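Local coordinates for protein periplasmic beta-glucosidase (Pseudomonas aeruginosa, PDB 6R5V) that probably hydrolyses terminal, non-reducing beta-D-glucosyl residues in the periplasm, releasing beta-D-glucose, as a family 3 glycoside hydrolase, at residues Phe75-Val80 / Met121-Met126; Ala133-Val138 / Ala487-Asp492; Ala173-Phe178 / Gly217-Ser222. The protein carries 1 engineered substitution. All coordinates share one frame; numbering follows the deposited sequence. Where two conformers were deposited one is given.

Contact 1: Phe75-Val80 / Met121-Met126; sequences FHAYDV and MSFSPM. With XYP (beta-D-xylopyranose), chain C.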
ATOM      1  N   PHE A  75     -13.896   6.278  37.666  1.00 13.35           N
ATOM      2  CA  PHE A  75     -12.614   6.865  37.200  1.00 13.84           C
ATOM      3  C   PHE A  75     -12.958   7.850  36.083  1.00 13.49           C
ATOM      4  O   PHE A  75     -14.029   7.705  35.429  1.00 12.04           O
ATOM      5  CB  PHE A  75     -11.563   5.824  36.799  1.00 13.73           C
ATOM      6  CG  PHE A  75     -11.802   5.043  35.535  1.00 14.32           C
ATOM      7  CD1 PHE A  75     -11.534   5.602  34.300  1.00 14.55           C
ATOM      8  CD2 PHE A  75     -12.142   3.697  35.585  1.00 14.98           C
ATOM      9  CE1 PHE A  75     -11.707   4.847  33.138  1.00 15.03           C
ATOM     10  CE2 PHE A  75     -12.314   2.951  34.426  1.00 14.87           C
ATOM     11  CZ  PHE A  75     -12.095   3.532  33.198  1.00 15.69           C
ATOM     12  N   HIS A  76     -12.083   8.825  35.901  1.00 13.16           N
ATOM     13  CA  HIS A  76     -12.212   9.876  34.872  1.00 13.96           C
ATOM     14  C   HIS A  76     -11.023   9.800  33.930  1.00 13.95           C
ATOM     15  O   HIS A  76      -9.869   9.718  34.440  1.00 12.71           O
ATOM     16  CB  HIS A  76     -12.325  11.257  35.493  1.00 15.21           C
ATOM     17  CG  HIS A  76     -13.655  11.488  36.103  1.00 17.84           C
ATOM     18  ND1 HIS A  76     -13.995  10.991  37.346  1.00 18.72           N
ATOM     19  CD2 HIS A  76     -14.740  12.154  35.639  1.00 18.62           C
ATOM     20  CE1 HIS A  76     -15.252  11.327  37.613  1.00 20.11           C
ATOM     21  NE2 HIS A  76     -15.716  12.073  36.600  1.00 18.23           N
ATOM     22  N   ALA A  77     -11.315   9.742  32.627  1.00 13.32           N
ATOM     23  CA  ALA A  77     -10.262   9.626  31.594  1.00 13.25           C
ATOM     24  C   ALA A  77     -10.292  10.810  30.628  1.00 13.60           C
ATOM     25  O   ALA A  77     -11.292  11.532  30.506  1.00 13.60           O
ATOM     26  CB  ALA A  77     -10.370   8.300  30.876  1.00 12.71           C
ATOM     27  N   TYR A  78      -9.179  10.950  29.922  1.00 14.35           N
ATOM     28  CA  TYR A  78      -9.020  11.992  28.880  1.00 14.11           C
ATOM     29  C   TYR A  78      -7.911  11.567  27.934  1.00 15.55           C
ATOM     30  O   TYR A  78      -7.258  10.590  28.212  1.00 15.58           O
ATOM     31  CB  TYR A  78      -8.657  13.305  29.521  1.00 14.55           C
ATOM     32  CG  TYR A  78      -8.824  14.542  28.675  1.00 14.04           C
ATOM     33  CD1 TYR A  78      -9.898  14.735  27.826  1.00 15.17           C
ATOM     34  CD2 TYR A  78      -7.936  15.582  28.852  1.00 14.79           C
ATOM     35  CE1 TYR A  78     -10.046  15.900  27.088  1.00 16.05           C
ATOM     36  CE2 TYR A  78      -8.101  16.775  28.182  1.00 15.67           C
ATOM     37  CZ  TYR A  78      -9.149  16.936  27.297  1.00 16.48           C
ATOM     38  OH  TYR A  78      -9.263  18.152  26.696  1.00 19.30           O
ATOM     39  N   ASP A  79      -7.807  12.272  26.815  1.00 17.56           N
ATOM     40  CA  ASP A  79      -6.794  12.022  25.759  0.50 17.41           C
ATOM     41  C   ASP A  79      -5.630  12.979  26.046  1.00 17.52           C
ATOM     42  O   ASP A  79      -5.564  14.030  25.411  1.00 16.67           O
ATOM     43  CB  ASP A  79      -7.410  12.212  24.367  0.50 18.29           C
ATOM     44  CG  ASP A  79      -8.318  11.092  23.865  0.50 18.89           C
ATOM     45  OD1 ASP A  79      -7.826   9.975  23.671  0.50 19.09           O
ATOM     46  OD2 ASP A  79      -9.486  11.355  23.614  0.50 17.67           O
ATOM     47  N   VAL A  80      -4.806  12.637  27.002  1.00 16.64           N
ATOM     48  CA  VAL A  80      -3.600  13.407  27.332  1.00 18.64           C
ATOM     49  C   VAL A  80      -2.499  12.696  26.555  1.00 21.90           C
ATOM     50  O   VAL A  80      -2.005  11.659  27.011  1.00 23.85           O
ATOM     51  CB  VAL A  80      -3.368  13.474  28.846  1.00 19.84           C
ATOM     52  CG1 VAL A  80      -2.153  14.293  29.166  1.00 18.89           C
ATOM     53  CG2 VAL A  80      -4.571  14.057  29.564  1.00 20.14           C
ATOM     54  N   MET A 121      -6.857   8.691  34.316  1.00 14.25           N
ATOM     55  CA  MET A 121      -6.451   7.841  33.174  1.00 13.44           C
ATOM     56  C   MET A 121      -6.263   8.708  31.930  1.00 13.39           C
ATOM     57  O   MET A 121      -7.017   9.676  31.709  1.00 11.42           O
ATOM     58  CB  MET A 121      -7.494   6.754  32.925  1.00 14.27           C
ATOM     59  CG  MET A 121      -7.201   5.881  31.694  1.00 15.11           C
ATOM     60  SD  MET A 121      -8.550   4.705  31.348  1.00 15.61           S
ATOM     61  CE  MET A 121      -8.336   3.552  32.686  1.00 15.67           C
ATOM     62  N   SER A 122      -5.261   8.358  31.145  1.00 12.73           N
ATOM     63  CA  SER A 122      -5.122   8.902  29.782  1.00 14.16           C
ATOM     64  C   SER A 122      -5.276   7.804  28.745  1.00 13.22           C
ATOM     65  O   SER A 122      -4.704   6.671  28.921  1.00 12.65           O
ATOM     66  CB  SER A 122      -3.813   9.573  29.549  1.00 14.92           C
ATOM     67  OG  SER A 122      -3.810  10.127  28.221  1.00 14.84           O
ATOM     68  N   PHE A 123      -5.926   8.147  27.639  1.00 13.44           N
ATOM     69  CA  PHE A 123      -5.935   7.235  26.474  1.00 14.82           C
ATOM     70  C   PHE A 123      -4.655   7.500  25.685  1.00 14.61           C
ATOM     71  O   PHE A 123      -4.707   8.240  24.693  1.00 15.72           O
ATOM     72  CB  PHE A 123      -7.174   7.410  25.615  1.00 15.24           C
ATOM     73  CG  PHE A 123      -8.480   7.222  26.342  1.00 16.95           C
ATOM     74  CD1 PHE A 123      -8.701   6.109  27.130  1.00 18.30           C
ATOM     75  CD2 PHE A 123      -9.482   8.166  26.246  1.00 18.89           C
ATOM     76  CE1 PHE A 123      -9.916   5.938  27.779  1.00 19.02           C
ATOM     77  CE2 PHE A 123     -10.693   7.998  26.905  1.00 18.85           C
ATOM     78  CZ  PHE A 123     -10.898   6.886  27.670  1.00 18.53           C
ATOM     79  N   SER A 124      -3.563   6.977  26.203  1.00 15.00           N
ATOM     80  CA  SER A 124      -2.164   7.199  25.734  0.50 14.69           C
ATOM     81  C   SER A 124      -1.290   6.190  26.471  1.00 14.69           C
ATOM     82  O   SER A 124      -1.705   5.689  27.519  1.00 14.69           O
ATOM     83  CB  SER A 124      -1.787   8.663  25.938  0.50 15.52           C
ATOM     84  OG  SER A 124      -0.393   8.945  25.851  0.50 14.81           O
ATOM     85  N   PRO A 125      -0.117   5.767  25.949  1.00 13.31           N
ATOM     86  CA  PRO A 125       0.454   6.241  24.691  1.00 13.00           C
ATOM     87  C   PRO A 125      -0.195   5.576  23.461  1.00 13.19           C
ATOM     88  O   PRO A 125      -0.700   4.461  23.561  1.00 12.34           O
ATOM     89  CB  PRO A 125       1.915   5.810  24.829  1.00 13.28           C
ATOM     90  CG  PRO A 125       1.829   4.492  25.596  1.00 12.69           C
ATOM     91  CD  PRO A 125       0.666   4.676  26.542  1.00 13.33           C
ATOM     92  N   MET A 126      -0.178   6.302  22.344  1.00 13.43           N
ATOM     93  CA  MET A 126      -0.410   5.727  20.992  1.00 12.62           C
ATOM     94  C   MET A 126       0.894   5.097  20.475  1.00 11.51           C
ATOM     95  O   MET A 126       1.901   5.794  20.338  1.00 13.72           O
ATOM     96  CB  MET A 126      -0.935   6.820  20.067  1.00 12.72           C
ATOM     97  CG  MET A 126      -1.408   6.311  18.700  1.00 13.99           C
ATOM     98  SD  MET A 126      -0.031   6.123  17.564  1.00 16.34           S
ATOM     99  CE  MET A 126      -0.878   6.135  15.982  1.00 17.10           C
TER
HETATM  100  C1  XYP C   2     -11.487   9.092  19.809  1.00 46.74           C
HETATM  101  C2  XYP C   2     -11.005   8.572  21.183  1.00 45.20           C
HETATM  102  C3  XYP C   2      -9.466   8.551  21.196  1.00 43.34           C
HETATM  103  C4  XYP C   2      -9.010   7.633  20.068  1.00 38.49           C
HETATM  104  C5  XYP C   2      -9.593   8.038  18.716  1.00 38.18           C
HETATM  105  O2  XYP C   2     -11.628   9.370  22.211  1.00 45.31           O
HETATM  106  O3  XYP C   2      -8.829   8.057  22.382  1.00 38.92           O
HETATM  107  O4  XYP C   2      -7.595   7.684  20.006  1.00 29.85           O
HETATM  108  O5  XYP C   2     -10.989   8.302  18.710  1.00 46.80           O
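Met121 lays its methyl over one face of the Phe75 ring, with CE 4.0 Å from the ring centroid in a CH-pi contact, while its sulfur comes in obliquely. SD is 3.6 Å from Phe75 CE1, which makes the pair a Met-aromatic contact. The methionine chain runs straight out from the backbone and turns at its last torsion (chi3 -72°), folding the methyl onto the ring. On the same face of the sheet, Ala77 CB lies between Met121 CB and the Phe123 ring, 3.5 Å from Phe123 CZ. The two backbones run parallel, and Phe123 N donates to Tyr78 O at 2.8 Å just past the last bridge. On the opposite face, where Tyr78 also points, Ser122 OG donates to Val80 O at 2.7 Å, tilted from the carbonyl plane, and so links the loop after strand 75-78 to strand 121-122. Asp79 brings its carboxylate to the edge of the Phe123 ring, the planes 57° apart and OD1 3.3 Å from Phe123 CB. In this one of two Asp79 conformers, both carboxylate oxygens accept from the bound xylose, O3 at a very short 2.5 Å from OD1 and O2 at a long 3.2 Å from OD2. Lys176, on the next strand, makes a long, weak ion pair with Asp79 OD1 and also donates to Phe123 O. Adjacent parallel strands, with sugar-binding residues just beyond their C-terminal ends, are characteristic of a TIM-barrel active site, here in the N-terminal domain of a family 3 glycosidase.

Contact 2: Ala133-Val138 / Ala487-Asp492; sequences ARWGRV and ASSRTD. With XYP (beta-D-xylopyranose), chain C.
Arg134 and Arg490 join two loops of different domains: 133-138 follows a strand of the TIM-like barrel, and 487-492 belongs to the C-terminal domain of the family 3 fold. The one hydrogen bond between the two segments runs from Arg490 N to Arg134 O (3.0 Å, 163° at the hydrogen), and Ser489 CA adds a CA-H...O contact to the same oxygen. The side chain of Arg134 then passes along the carbonyl of Arg490. CB lies 3.1 Å from Arg490 O and CG 3.2 Å from that same Arg490 O, whereas CD has moved off to 3.6 Å from Arg490 O. This buried oxygen has no polar partner in the model. A bend at chi3 (-77°) turns the rest of the chain away, and the guanidinium is held from both terminal nitrogens: NH2 by a salt bridge to Asp132, NH1 by Val574 O and Gly572 O of the second subunit. The interdomain seam is therefore also part of the dimer interface. Further along, Gly136 CA packs 3.4 Å from Ser488 O; Ser488 is the central residue of an inverse gamma turn. Ser489 OG is held by Gly187 O. On the sugar side, Arg137 CB rests over one face of the Trp135 ring, toward its rim. The Arg137 guanidinium turns its edge to the bound xylose, and NH2, also salt-bridged to Glu140, donates to O4 at 2.9 Å.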
ATOM      1  N   ALA A 133       2.820   7.575   5.289  1.00 11.79           N
ATOM      2  CA  ALA A 133       2.768   9.019   5.565  1.00 12.06           C
ATOM      3  C   ALA A 133       1.402   9.639   5.317  1.00 11.32           C
ATOM      4  O   ALA A 133       1.147  10.768   5.803  1.00 11.30           O
ATOM      5  CB  ALA A 133       3.813   9.698   4.715  1.00 12.34           C
ATOM      6  N   ARG A 134       0.530   9.003   4.534  1.00 10.02           N
ATOM      7  CA  ARG A 134      -0.759   9.652   4.167  1.00  9.87           C
ATOM      8  C   ARG A 134      -1.697   9.661   5.369  1.00  9.59           C
ATOM      9  O   ARG A 134      -2.568  10.537   5.453  1.00  9.70           O
ATOM     10  CB  ARG A 134      -1.420   8.884   3.017  1.00  8.97           C
ATOM     11  CG  ARG A 134      -0.624   8.899   1.730  1.00  9.25           C
ATOM     12  CD  ARG A 134      -1.299   8.023   0.685  1.00  8.93           C
ATOM     13  NE  ARG A 134      -1.070   6.599   0.913  1.00  8.77           N
ATOM     14  CZ  ARG A 134      -1.516   5.633   0.149  1.00  9.02           C
ATOM     15  NH1 ARG A 134      -2.233   5.901  -0.934  1.00  9.68           N
ATOM     16  NH2 ARG A 134      -1.212   4.374   0.455  1.00 10.17           N
ATOM     17  N   TRP A 135      -1.562   8.688   6.254  1.00  9.78           N
ATOM     18  CA  TRP A 135      -2.480   8.542   7.413  1.00 10.74           C
ATOM     19  C   TRP A 135      -2.463   9.768   8.324  1.00 12.20           C
ATOM     20  O   TRP A 135      -1.397  10.107   8.813  1.00 12.27           O
ATOM     21  CB  TRP A 135      -2.097   7.278   8.168  1.00 10.68           C
ATOM     22  CG  TRP A 135      -3.101   6.796   9.158  1.00 11.45           C
ATOM     23  CD1 TRP A 135      -4.438   6.605   8.970  1.00 12.28           C
ATOM     24  CD2 TRP A 135      -2.801   6.308  10.470  1.00 11.40           C
ATOM     25  NE1 TRP A 135      -4.993   6.043  10.096  1.00 13.10           N
ATOM     26  CE2 TRP A 135      -4.016   5.873  11.037  1.00 11.44           C
ATOM     27  CE3 TRP A 135      -1.638   6.270  11.250  1.00 11.18           C
ATOM     28  CZ2 TRP A 135      -4.079   5.326  12.313  1.00 11.96           C
ATOM     29  CZ3 TRP A 135      -1.708   5.743  12.529  1.00 10.45           C
ATOM     30  CH2 TRP A 135      -2.925   5.286  13.049  1.00 10.91           C
ATOM     31  N   GLY A 136      -3.639  10.324   8.657  1.00 13.28           N
ATOM     32  CA  GLY A 136      -3.731  11.508   9.528  1.00 15.16           C
ATOM     33  C   GLY A 136      -3.124  11.308  10.898  1.00 14.15           C
ATOM     34  O   GLY A 136      -2.576  12.281  11.532  1.00 17.30           O
ATOM     35  N   ARG A 137      -3.124  10.079  11.385  1.00 12.45           N
ATOM     36  CA  ARG A 137      -2.747   9.882  12.795  1.00 12.35           C
ATOM     37  C   ARG A 137      -1.262   9.553  12.920  1.00 11.59           C
ATOM     38  O   ARG A 137      -0.823   9.238  14.066  1.00 11.91           O
ATOM     39  CB  ARG A 137      -3.653   8.801  13.372  1.00 12.57           C
ATOM     40  CG  ARG A 137      -5.105   9.178  13.190  1.00 14.02           C
ATOM     41  CD  ARG A 137      -6.040   8.255  13.952  1.00 14.89           C
ATOM     42  NE  ARG A 137      -5.951   8.605  15.356  1.00 16.55           N
ATOM     43  CZ  ARG A 137      -6.917   8.444  16.266  1.00 17.53           C
ATOM     44  NH1 ARG A 137      -8.077   7.890  15.933  1.00 17.06           N
ATOM     45  NH2 ARG A 137      -6.699   8.869  17.506  1.00 17.87           N
ATOM     46  N   VAL A 138      -0.452   9.690  11.871  1.00 10.71           N
ATOM     47  CA  VAL A 138       1.017   9.485  12.047  0.50 11.24           C
ATOM     48  C   VAL A 138       1.536  10.454  13.125  1.00 11.37           C
ATOM     49  O   VAL A 138       2.537  10.101  13.804  1.00 11.43           O
ATOM     50  CB  VAL A 138       1.814   9.625  10.737  0.50 11.58           C
ATOM     51  CG1 VAL A 138       1.439   8.562   9.724  0.50 11.97           C
ATOM     52  CG2 VAL A 138       1.704  10.997  10.128  0.50 11.38           C
ATOM     53  N   ALA A 487      -8.977  10.951  10.910  1.00 15.54           N
ATOM     54  CA  ALA A 487      -9.715  10.968   9.633  1.00 17.06           C
ATOM     55  C   ALA A 487      -9.101  11.928   8.603  1.00 18.42           C
ATOM     56  O   ALA A 487      -9.570  11.857   7.459  1.00 23.13           O
ATOM     57  CB  ALA A 487     -11.162  11.289   9.862  1.00 17.02           C
ATOM     58  N   SER A 488      -7.992  12.611   8.868  1.00 13.94           N
ATOM     59  CA  SER A 488      -7.429  13.598   7.908  0.50 14.47           C
ATOM     60  C   SER A 488      -6.330  12.948   7.045  1.00 14.07           C
ATOM     61  O   SER A 488      -5.190  13.418   7.058  1.00 13.73           O
ATOM     62  CB  SER A 488      -6.953  14.834   8.623  0.50 15.63           C
ATOM     63  OG  SER A 488      -8.019  15.432   9.364  0.50 18.92           O
ATOM     64  N   SER A 489      -6.686  11.933   6.282  1.00 12.05           N
ATOM     65  CA  SER A 489      -5.760  11.268   5.333  1.00 12.33           C
ATOM     66  C   SER A 489      -5.556  12.157   4.105  1.00 11.72           C
ATOM     67  O   SER A 489      -6.465  12.809   3.662  1.00 10.37           O
ATOM     68  CB  SER A 489      -6.256   9.925   4.980  1.00 13.08           C
ATOM     69  OG  SER A 489      -6.355   9.151   6.167  1.00 13.96           O
ATOM     70  N   ARG A 490      -4.318  12.224   3.654  1.00 11.59           N
ATOM     71  CA  ARG A 490      -3.929  13.081   2.524  1.00 12.35           C
ATOM     72  C   ARG A 490      -3.496  12.226   1.352  1.00 12.37           C
ATOM     73  O   ARG A 490      -2.829  11.200   1.568  1.00 12.22           O
ATOM     74  CB  ARG A 490      -2.760  13.973   2.915  1.00 14.51           C
ATOM     75  CG  ARG A 490      -3.131  15.222   3.662  1.00 16.55           C
ATOM     76  CD  ARG A 490      -1.928  16.173   3.801  1.00 15.46           C
ATOM     77  NE  ARG A 490      -1.755  17.028   2.655  1.00 16.38           N
ATOM     78  CZ  ARG A 490      -0.677  17.753   2.413  1.00 16.40           C
ATOM     79  NH1 ARG A 490       0.328  17.789   3.274  1.00 17.35           N
ATOM     80  NH2 ARG A 490      -0.628  18.485   1.325  1.00 18.46           N
ATOM     81  N   THR A 491      -3.769  12.701   0.145  1.00 13.10           N
ATOM     82  CA  THR A 491      -3.312  12.074  -1.120  1.00 12.57           C
ATOM     83  C   THR A 491      -2.091  12.789  -1.680  1.00 15.17           C
ATOM     84  O   THR A 491      -1.628  12.372  -2.726  1.00 14.78           O
ATOM     85  CB  THR A 491      -4.373  12.142  -2.223  1.00 12.13           C
ATOM     86  OG1 THR A 491      -4.704  13.503  -2.524  1.00 11.33           O
ATOM     87  CG2 THR A 491      -5.666  11.484  -1.826  1.00 13.14           C
ATOM     88  N   ASP A 492      -1.664  13.883  -1.065  1.00 15.13           N
ATOM     89  CA  ASP A 492      -0.527  14.719  -1.522  1.00 15.35           C
ATOM     90  C   ASP A 492       0.315  14.950  -0.258  1.00 14.76           C
ATOM     91  O   ASP A 492      -0.288  15.286   0.737  1.00 16.27           O
ATOM     92  CB  ASP A 492      -1.104  15.999  -2.121  1.00 18.10           C
ATOM     93  CG  ASP A 492      -0.101  17.032  -2.610  1.00 22.24           C
ATOM     94  OD1 ASP A 492       1.123  16.801  -2.515  1.00 21.10           O
ATOM     95  OD2 ASP A 492      -0.560  18.084  -3.061  1.00 30.15           O
TER
HETATM   96  C1  XYP C   2     -11.487   9.092  19.809  1.00 46.74           C
HETATM   97  C2  XYP C   2     -11.005   8.572  21.183  1.00 45.20           C
HETATM   98  C3  XYP C   2      -9.466   8.551  21.196  1.00 43.34           C
HETATM   99  C4  XYP C   2      -9.010   7.633  20.068  1.00 38.49           C
HETATM  100  C5  XYP C   2      -9.593   8.038  18.716  1.00 38.18           C
HETATM  101  O2  XYP C   2     -11.628   9.370  22.211  1.00 45.31           O
HETATM  102  O3  XYP C   2      -8.829   8.057  22.382  1.00 38.92           O
HETATM  103  O4  XYP C   2      -7.595   7.684  20.006  1.00 29.85           O
HETATM  104  O5  XYP C   2     -10.989   8.302  18.710  1.00 46.80           O

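Contact 3: Ala173-Phe178 / Gly217-Ser222; sequences AAVKHF and GAVMVS. With XYP (beta-D-xylopyranose), chain C.
Val175 and Val219 lie side by side on one face of two parallel barrel strands, Val175 CG1 3.8 Å from Val219 CG2. The other methyl of Val219, CG1, meets Phe178 CB at 3.4 Å, and the Phe178 ring leads on toward helix 235-245. Between Val175 and Phe178 the register slips by one residue, a beta bulge, and the peptide before His177 is cis. There the backbone bond from Phe178 N to Met220 O (2.9 Å) is nearly straight, at 173°. Across this cis peptide the successive Lys176 and His177 both bring their polar ends to the same sugar. Lys176 places CG between its backbone N and carbonyl carbon (chi1 71°) and is extended beyond, with CG packed over the centre of the His177 ring. Its NZ donates to xylose O4 at 2.9 Å and more weakly to O3. His177 NE2 meets that O4 at 2.7 Å, edge-on, while ND1 is held by Asp128. Met220, bent at chi3 (-82°), brings SD to 3.7 Å from xylose O3. O4 is thus gripped by Lys176 and His177, with Arg137 as a third partner, and a thioether borders O3, consistent with a subsite that reads the O3 and O4 hydroxyls of a pyranose.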
ATOM      1  N   ALA A 173      -2.231   4.393  32.281  1.00 11.39           N
ATOM      2  CA  ALA A 173      -2.041   4.402  30.818  1.00 11.64           C
ATOM      3  C   ALA A 173      -3.053   3.407  30.210  1.00 11.81           C
ATOM      4  O   ALA A 173      -3.104   2.186  30.618  1.00 13.21           O
ATOM      5  CB  ALA A 173      -0.648   4.015  30.436  1.00 11.72           C
ATOM      6  N   ALA A 174      -3.805   3.891  29.247  1.00 10.98           N
ATOM      7  CA  ALA A 174      -4.622   3.051  28.353  1.00 11.25           C
ATOM      8  C   ALA A 174      -3.932   3.074  26.985  1.00 11.30           C
ATOM      9  O   ALA A 174      -4.157   3.994  26.209  1.00 11.98           O
ATOM     10  CB  ALA A 174      -6.061   3.493  28.332  1.00 12.15           C
ATOM     11  N   VAL A 175      -3.025   2.110  26.783  1.00 11.32           N
ATOM     12  CA  VAL A 175      -2.225   1.992  25.522  1.00 11.46           C
ATOM     13  C   VAL A 175      -3.171   1.780  24.348  1.00 10.13           C
ATOM     14  O   VAL A 175      -4.166   1.057  24.493  1.00  9.99           O
ATOM     15  CB  VAL A 175      -1.146   0.902  25.594  1.00 11.04           C
ATOM     16  CG1 VAL A 175      -1.654  -0.499  25.797  1.00 11.39           C
ATOM     17  CG2 VAL A 175      -0.209   0.966  24.409  1.00 11.09           C
ATOM     18  N   LYS A 176      -2.891   2.441  23.221  1.00 10.43           N
ATOM     19  CA  LYS A 176      -3.774   2.362  22.028  1.00 10.36           C
ATOM     20  C   LYS A 176      -2.917   2.336  20.760  1.00 10.16           C
ATOM     21  O   LYS A 176      -1.742   2.648  20.805  1.00 10.21           O
ATOM     22  CB  LYS A 176      -4.740   3.552  22.082  1.00 11.47           C
ATOM     23  CG  LYS A 176      -4.106   4.902  21.815  1.00 12.58           C
ATOM     24  CD  LYS A 176      -5.073   6.053  22.079  1.00 13.26           C
ATOM     25  CE  LYS A 176      -4.529   7.395  21.676  1.00 14.94           C
ATOM     26  NZ  LYS A 176      -5.581   8.392  21.928  1.00 16.75           N
ATOM     27  N   HIS A 177      -3.474   1.969  19.622  1.00 10.55           N
ATOM     28  CA  HIS A 177      -4.794   1.401  19.404  1.00 11.55           C
ATOM     29  C   HIS A 177      -4.631  -0.085  19.041  1.00 11.06           C
ATOM     30  O   HIS A 177      -4.013  -0.406  18.022  1.00 13.45           O
ATOM     31  CB  HIS A 177      -5.501   2.109  18.258  1.00 11.87           C
ATOM     32  CG  HIS A 177      -5.640   3.586  18.425  1.00 13.08           C
ATOM     33  ND1 HIS A 177      -4.636   4.475  18.046  1.00 13.65           N
ATOM     34  CD2 HIS A 177      -6.664   4.333  18.891  1.00 13.25           C
ATOM     35  CE1 HIS A 177      -5.066   5.721  18.263  1.00 12.93           C
ATOM     36  NE2 HIS A 177      -6.296   5.659  18.766  1.00 13.55           N
ATOM     37  N   PHE A 178      -5.046  -0.982  19.918  1.00 11.22           N
ATOM     38  CA  PHE A 178      -4.727  -2.426  19.813  1.00 10.30           C
ATOM     39  C   PHE A 178      -5.744  -3.028  18.838  1.00 10.42           C
ATOM     40  O   PHE A 178      -6.923  -3.133  19.194  1.00 12.14           O
ATOM     41  CB  PHE A 178      -4.787  -3.043  21.204  1.00 10.36           C
ATOM     42  CG  PHE A 178      -4.326  -4.470  21.282  1.00 10.59           C
ATOM     43  CD1 PHE A 178      -3.012  -4.778  20.978  1.00 11.60           C
ATOM     44  CD2 PHE A 178      -5.161  -5.488  21.694  1.00 11.29           C
ATOM     45  CE1 PHE A 178      -2.535  -6.078  21.125  1.00 11.59           C
ATOM     46  CE2 PHE A 178      -4.679  -6.774  21.868  1.00 11.04           C
ATOM     47  CZ  PHE A 178      -3.374  -7.069  21.557  1.00 11.21           C
ATOM     48  N   GLY A 217      -2.213  -0.307  32.702  1.00 14.49           N
ATOM     49  CA  GLY A 217      -3.466  -0.715  33.364  1.00 14.30           C
ATOM     50  C   GLY A 217      -4.591  -1.016  32.387  1.00 14.06           C
ATOM     51  O   GLY A 217      -5.498  -1.773  32.744  1.00 13.46           O
ATOM     52  N   ALA A 218      -4.582  -0.406  31.191  1.00 12.89           N
ATOM     53  CA  ALA A 218      -5.689  -0.540  30.227  1.00 11.93           C
ATOM     54  C   ALA A 218      -5.161  -0.620  28.810  1.00 11.76           C
ATOM     55  O   ALA A 218      -4.022  -0.209  28.524  1.00 12.22           O
ATOM     56  CB  ALA A 218      -6.688   0.593  30.384  1.00 12.57           C
ATOM     57  N   VAL A 219      -6.002  -1.207  27.960  1.00 12.60           N
ATOM     58  CA  VAL A 219      -5.740  -1.306  26.505  1.00 12.61           C
ATOM     59  C   VAL A 219      -6.977  -0.801  25.766  1.00 13.57           C
ATOM     60  O   VAL A 219      -8.083  -1.278  26.039  1.00 14.11           O
ATOM     61  CB  VAL A 219      -5.386  -2.744  26.131  1.00 12.70           C
ATOM     62  CG1 VAL A 219      -5.357  -2.926  24.589  1.00 13.30           C
ATOM     63  CG2 VAL A 219      -4.097  -3.163  26.815  1.00 12.32           C
ATOM     64  N   MET A 220      -6.795   0.206  24.912  1.00 13.96           N
ATOM     65  CA  MET A 220      -7.877   0.676  24.035  1.00 14.57           C
ATOM     66  C   MET A 220      -7.851  -0.065  22.695  1.00 13.47           C
ATOM     67  O   MET A 220      -6.818  -0.102  21.985  1.00 12.41           O
ATOM     68  CB  MET A 220      -7.807   2.176  23.793  1.00 17.27           C
ATOM     69  CG  MET A 220      -8.912   2.619  22.879  1.00 23.52           C
ATOM     70  SD  MET A 220      -8.998   4.415  22.764  1.00 32.26           S
ATOM     71  CE  MET A 220      -9.926   4.710  24.271  1.00 33.07           C
ATOM     72  N   VAL A 221      -8.988  -0.645  22.370  1.00 13.24           N
ATOM     73  CA  VAL A 221      -9.152  -1.545  21.206  1.00 13.36           C
ATOM     74  C   VAL A 221      -9.372  -0.681  19.965  1.00 13.95           C
ATOM     75  O   VAL A 221     -10.069   0.350  20.042  1.00 13.46           O
ATOM     76  CB  VAL A 221     -10.258  -2.579  21.479  1.00 13.61           C
ATOM     77  CG1 VAL A 221     -10.419  -3.503  20.299  1.00 12.64           C
ATOM     78  CG2 VAL A 221      -9.932  -3.390  22.744  1.00 13.67           C
ATOM     79  N   SER A 222      -8.748  -1.069  18.847  1.00 13.47           N
ATOM     80  CA  SER A 222      -8.811  -0.288  17.588  1.00 12.77           C
ATOM     81  C   SER A 222     -10.122  -0.482  16.797  1.00 13.61           C
ATOM     82  O   SER A 222     -10.917  -1.391  17.068  1.00 12.54           O
ATOM     83  CB  SER A 222      -7.595  -0.594  16.729  1.00 12.96           C
ATOM     84  OG  SER A 222      -7.719  -1.913  16.212  1.00 13.91           O
TER
HETATM   85  C1  XYP C   2     -11.487   9.092  19.809  1.00 46.74           C
HETATM   86  C2  XYP C   2     -11.005   8.572  21.183  1.00 45.20           C
HETATM   87  C3  XYP C   2      -9.466   8.551  21.196  1.00 43.34           C
HETATM   88  C4  XYP C   2      -9.010   7.633  20.068  1.00 38.49           C
HETATM   89  C5  XYP C   2      -9.593   8.038  18.716  1.00 38.18           C
HETATM   90  O2  XYP C   2     -11.628   9.370  22.211  1.00 45.31           O
HETATM   91  O3  XYP C   2      -8.829   8.057  22.382  1.00 38.92           O
HETATM   92  O4  XYP C   2      -7.595   7.684  20.006  1.00 29.85           O
HETATM   93  O5  XYP C   2     -10.989   8.302  18.710  1.00 46.80           O

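From the N terminus, contact 1 comes first: it closes a loop of 40 residues, more than half helical, between 75-80 and 121-126. The chain then passes 133-138, which meets 487-492 far downstream, so contact 2 closes a loop of 348 residues. Contact 3 lies wholly inside that loop and shuts a shorter one of 38 residues, between 173-178 and 217-222. Nothing crosses; contact 1 precedes both others. Contacts 1 and 3 share the barrel sheet, since strands 121-122 and 172-178 are neighbours, whereas contact 2 ties a barrel loop to the C-terminal domain. Met126 packs on Trp135, and all three contacts converge on one bound xylose.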